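Local coordinates for 6-aminohexanoate-cyclic-dimer hydrolase (Arthrobacter sp., PDB 3A2Q), which hydrolyses one amide bond of the cyclic dimer of 6-aminohexanoate, a nylon-6 by-product, to give the linear dimer, at residues A[457-460]-A[461-464]; A[464-467]-A[468-471]. The protein carries 1 engineered substitution. All coordinates share one frame; numbering follows the deposited sequence.

Contact 1 (A[457-460]-A[461-464])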
loop_
_atom_site.group_PDB
_atom_site.type_symbol
_atom_site.label_atom_id
_atom_site.label_comp_id
_atom_site.label_asym_id
_atom_site.label_seq_id
_atom_site.Cartn_x
_atom_site.Cartn_y
_atom_site.Cartn_z
ATOM N N TYR A 457 -18.216 -1.414 1.123
ATOM C CA TYR A 457 -17.826 -0.454 0.084
ATOM C C TYR A 457 -18.149 0.978 0.519
ATOM O O TYR A 457 -19.299 1.288 0.850
ATOM C CB TYR A 457 -18.588 -0.767 -1.206
ATOM C CG TYR A 457 -18.009 -0.159 -2.466
ATOM C CD1 TYR A 457 -17.024 -0.825 -3.193
ATOM C CD2 TYR A 457 -18.453 1.075 -2.937
ATOM C CE1 TYR A 457 -16.496 -0.277 -4.364
ATOM C CE2 TYR A 457 -17.932 1.635 -4.102
ATOM C CZ TYR A 457 -16.954 0.953 -4.810
ATOM O OH TYR A 457 -16.425 1.509 -5.954
ATOM N N GLY A 458 -17.134 1.836 0.526
ATOM C CA GLY A 458 -17.321 3.228 0.893
ATOM C C GLY A 458 -17.409 3.582 2.370
ATOM O O GLY A 458 -17.551 4.756 2.707
ATOM N N ARG A 459 -17.296 2.600 3.253
ATOM C CA ARG A 459 -17.410 2.878 4.683
ATOM C C ARG A 459 -16.111 3.073 5.472
ATOM O O ARG A 459 -15.924 2.470 6.534
ATOM C CB ARG A 459 -18.249 1.792 5.360
ATOM C CG ARG A 459 -19.663 1.647 4.817
ATOM C CD ARG A 459 -20.372 2.989 4.765
ATOM N NE ARG A 459 -20.446 3.651 6.064
ATOM C CZ ARG A 459 -21.330 3.355 7.012
ATOM N NH1 ARG A 459 -22.226 2.397 6.819
ATOM N NH2 ARG A 459 -21.328 4.034 8.151
ATOM N N GLU A 460 -15.227 3.926 4.966
ATOM C CA GLU A 460 -13.983 4.215 5.668
ATOM C C GLU A 460 -14.312 4.851 7.016
ATOM O O GLU A 460 -13.546 4.739 7.967
ATOM C CB GLU A 460 -13.107 5.176 4.861
ATOM C CG GLU A 460 -12.308 4.510 3.755
ATOM C CD GLU A 460 -13.020 4.516 2.423
ATOM O OE1 GLU A 460 -14.231 4.224 2.389
ATOM O OE2 GLU A 460 -12.357 4.805 1.408
ATOM N N ASP A 461 -15.458 5.521 7.099
ATOM C CA ASP A 461 -15.842 6.153 8.355
ATOM C C ASP A 461 -15.927 5.121 9.481
ATOM O O ASP A 461 -15.352 5.324 10.551
ATOM C CB ASP A 461 -17.171 6.913 8.197
ATOM C CG ASP A 461 -18.319 6.017 7.773
ATOM O OD1 ASP A 461 -18.168 5.269 6.785
ATOM O OD2 ASP A 461 -19.384 6.073 8.424
ATOM N N LEU A 462 -16.626 4.013 9.241
ATOM C CA LEU A 462 -16.752 2.959 10.245
ATOM C C LEU A 462 -15.401 2.295 10.463
ATOM O O LEU A 462 -15.005 2.007 11.597
ATOM C CB LEU A 462 -17.748 1.890 9.793
ATOM C CG LEU A 462 -19.230 2.250 9.718
ATOM C CD1 LEU A 462 -20.013 1.018 9.268
ATOM C CD2 LEU A 462 -19.719 2.725 11.084
ATOM N N LEU A 463 -14.693 2.061 9.366
ATOM C CA LEU A 463 -13.389 1.418 9.439
ATOM C C LEU A 463 -12.413 2.191 10.321
ATOM O O LEU A 463 -11.773 1.608 11.192
ATOM C CB LEU A 463 -12.804 1.261 8.034
ATOM C CG LEU A 463 -11.489 0.489 7.926
ATOM C CD1 LEU A 463 -11.683 -0.949 8.405
ATOM C CD2 LEU A 463 -11.021 0.516 6.489
ATOM N N LEU A 464 -12.300 3.497 10.100
ATOM C CA LEU A 464 -11.379 4.319 10.881
ATOM C C LEU A 464 -11.841 4.439 12.322
ATOM O O LEU A 464 -11.030 4.622 13.229
ATOM C CB LEU A 464 -11.239 5.710 10.260
ATOM C CG LEU A 464 -10.596 5.749 8.871
ATOM C CD1 LEU A 464 -10.652 7.155 8.307
ATOM C CD2 LEU A 464 -9.162 5.260 8.962
HETATM O O HOH W 1 -16.723 6.845 4.327
#
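Arg459 runs forward alongside the first helical turn and meets Asp461 and Leu462 together. Its CB already lies near Asp461 OD1, and CG, anti to the carbonyl carbon (chi1 -59°), starts a chain that bends again at chi2 and chi3, which brings CD beside the same oxygen. NE then bonds Asp461 OD1 at 2.9 Å and NH2 bonds Asp461 OD2 at 2.8 Å, the latter almost straight at 175°. This is a side-on, two-nitrogen salt bridge: each carboxylate oxygen uses its syn lone pair, two bonds, one to each oxygen, limit the rotation of both groups, and the planes are 21° apart. The same guanidinium lies with one face against Leu462, CD1 3.3 Å above its plane and offset toward the rim; NH2 comes within 3.2 Å of Leu462 CG. A water donates to Gly458 O at 2.8 Å and, at a longer 3.3 Å, to Asp461 OD1, which therefore has two partners. In the backbone, Leu463 N bonds Arg459 O at 3.1 Å, and Leu464 N bonds Glu460 O at 2.8 Å. The Glu460 carboxylate is held elsewhere, by Arg193 and Thr190. With Gly458 at positive phi just before it, Arg459 is the N-cap residue of a helix start with a local i to i+2 salt bridge, where the loop after strand 448-455 enters helix 460-473 of the amidase fold.

Contact 2 (A[464-467]-A[468-471])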
loop_
_atom_site.group_PDB
_atom_site.type_symbol
_atom_site.label_atom_id
_atom_site.label_comp_id
_atom_site.label_asym_id
_atom_site.label_seq_id
_atom_site.Cartn_x
_atom_site.Cartn_y
_atom_site.Cartn_z
ATOM N N LEU A 464 -12.300 3.497 10.100
ATOM C CA LEU A 464 -11.379 4.319 10.881
ATOM C C LEU A 464 -11.841 4.439 12.322
ATOM O O LEU A 464 -11.030 4.622 13.229
ATOM C CB LEU A 464 -11.239 5.710 10.260
ATOM C CG LEU A 464 -10.596 5.749 8.871
ATOM C CD1 LEU A 464 -10.652 7.155 8.307
ATOM C CD2 LEU A 464 -9.162 5.260 8.962
ATOM N N GLN A 465 -13.148 4.339 12.533
ATOM C CA GLN A 465 -13.691 4.413 13.880
ATOM C C GLN A 465 -13.268 3.186 14.685
ATOM O O GLN A 465 -12.792 3.309 15.817
ATOM C CB GLN A 465 -15.214 4.528 13.818
ATOM C CG GLN A 465 -15.680 5.942 13.539
ATOM C CD GLN A 465 -17.102 5.998 13.030
ATOM O OE1 GLN A 465 -17.865 5.044 13.177
ATOM N NE2 GLN A 465 -17.469 7.125 12.431
ATOM N N VAL A 466 -13.424 2.001 14.102
ATOM C CA VAL A 466 -13.035 0.777 14.796
ATOM C C VAL A 466 -11.515 0.665 14.881
ATOM O O VAL A 466 -10.975 0.125 15.848
ATOM C CB VAL A 466 -13.609 -0.472 14.103
ATOM C CG1 VAL A 466 -13.111 -1.734 14.802
ATOM C CG2 VAL A 466 -15.127 -0.431 14.159
ATOM N N ALA A 467 -10.821 1.183 13.877
ATOM C CA ALA A 467 -9.369 1.129 13.894
ATOM C C ALA A 467 -8.897 1.970 15.080
ATOM O O ALA A 467 -7.947 1.612 15.774
ATOM C CB ALA A 467 -8.803 1.686 12.592
ATOM N N ALA A 468 -9.574 3.090 15.313
ATOM C CA ALA A 468 -9.215 3.968 16.421
ATOM C C ALA A 468 -9.418 3.249 17.753
ATOM O O ALA A 468 -8.621 3.414 18.676
ATOM C CB ALA A 468 -10.053 5.243 16.377
ATOM N N GLN A 469 -10.480 2.452 17.853
ATOM C CA GLN A 469 -10.752 1.714 19.087
ATOM C C GLN A 469 -9.658 0.679 19.349
ATOM O O GLN A 469 -9.229 0.489 20.485
ATOM C CB GLN A 469 -12.109 1.006 19.007
ATOM C CG GLN A 469 -13.278 1.918 18.662
ATOM C CD GLN A 469 -14.611 1.204 18.727
ATOM O OE1 GLN A 469 -14.718 0.029 18.390
ATOM N NE2 GLN A 469 -15.644 1.922 19.150
ATOM N N LEU A 470 -9.211 0.005 18.295
ATOM C CA LEU A 470 -8.166 -1.003 18.439
ATOM C C LEU A 470 -6.826 -0.364 18.775
ATOM O O LEU A 470 -6.012 -0.943 19.488
ATOM C CB LEU A 470 -8.045 -1.833 17.160
ATOM C CG LEU A 470 -9.116 -2.912 16.994
ATOM C CD1 LEU A 470 -8.979 -3.568 15.625
ATOM C CD2 LEU A 470 -8.975 -3.943 18.111
ATOM N N GLU A 471 -6.607 0.832 18.247
ATOM C CA GLU A 471 -5.384 1.579 18.500
ATOM C C GLU A 471 -5.319 1.910 19.992
ATOM O O GLU A 471 -4.239 1.973 20.583
ATOM C CB GLU A 471 -5.403 2.862 17.671
ATOM C CG GLU A 471 -4.192 3.756 17.817
ATOM C CD GLU A 471 -4.298 4.981 16.932
ATOM O OE1 GLU A 471 -5.331 5.681 17.016
ATOM O OE2 GLU A 471 -3.359 5.245 16.151
#
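Ala468, Gln469, Leu470 and Glu471 each donate their backbone N-H to the carbonyl four residues earlier, from Leu464 O to Ala467 O, at N-to-O distances between 2.9 Å for Glu471 N to Ala467 O and 3.2 Å for Gln469 N to Gln465 O, the repeat of a regular alpha-helix. The first differs in direction: Ala468 N stands 40° out of the carbonyl plane of Leu464, whereas the other three donors are tilted by little more than 20°. Side chains of the later turn press mainly on carbonyl oxygens of the earlier one. Ala468 CB touches both Leu464 O and Gln465 O at 3.4 Å. With its CG beside the backbone N (chi1 -54°), Gln469 brings that carbon to 3.2 Å from Gln465 O, and its chain then runs out extended past Val466, the OE1 lying 4.3 Å from Val466 CG2. Leu470 CG rests 3.7 Å from Val466 O, and Glu471 CB meets Ala467 O. The polar ends find their partners elsewhere: Gln469 OE1 with His293, Gln465 NE2 with the carbonyl of Gly250, and Glu471 OE2 with the N-H of Val219. Leu464 and Ala467 pack on helix 219-229, Val466 and Leu470 on helix 275-290, while Ala467 and Leu470 also reach strand 435-442, so this length of helix packs on two helices and on a strand of the mixed sheet.

Overall arrangement
Contacts 1 and 2 follow one another along the chain, meeting at Leu464, with centres about 11 Å apart. Contact 1 comprises the loop leaving strand 448-455 and the first turn of helix 460-473; contact 2 continues up the same helix toward its C-terminal end. Both lie on the same side of the chain's centre, their own centres about 17 and 19 Å from it, and away from the active-site residues and the 6-aminohexanoate pocket. Leu463, in contact 1, touches strand 448-455, and contact 2 reaches its antiparallel neighbour 435-442, so one helix packs on the mixed sheet against both strands just before it in the chain.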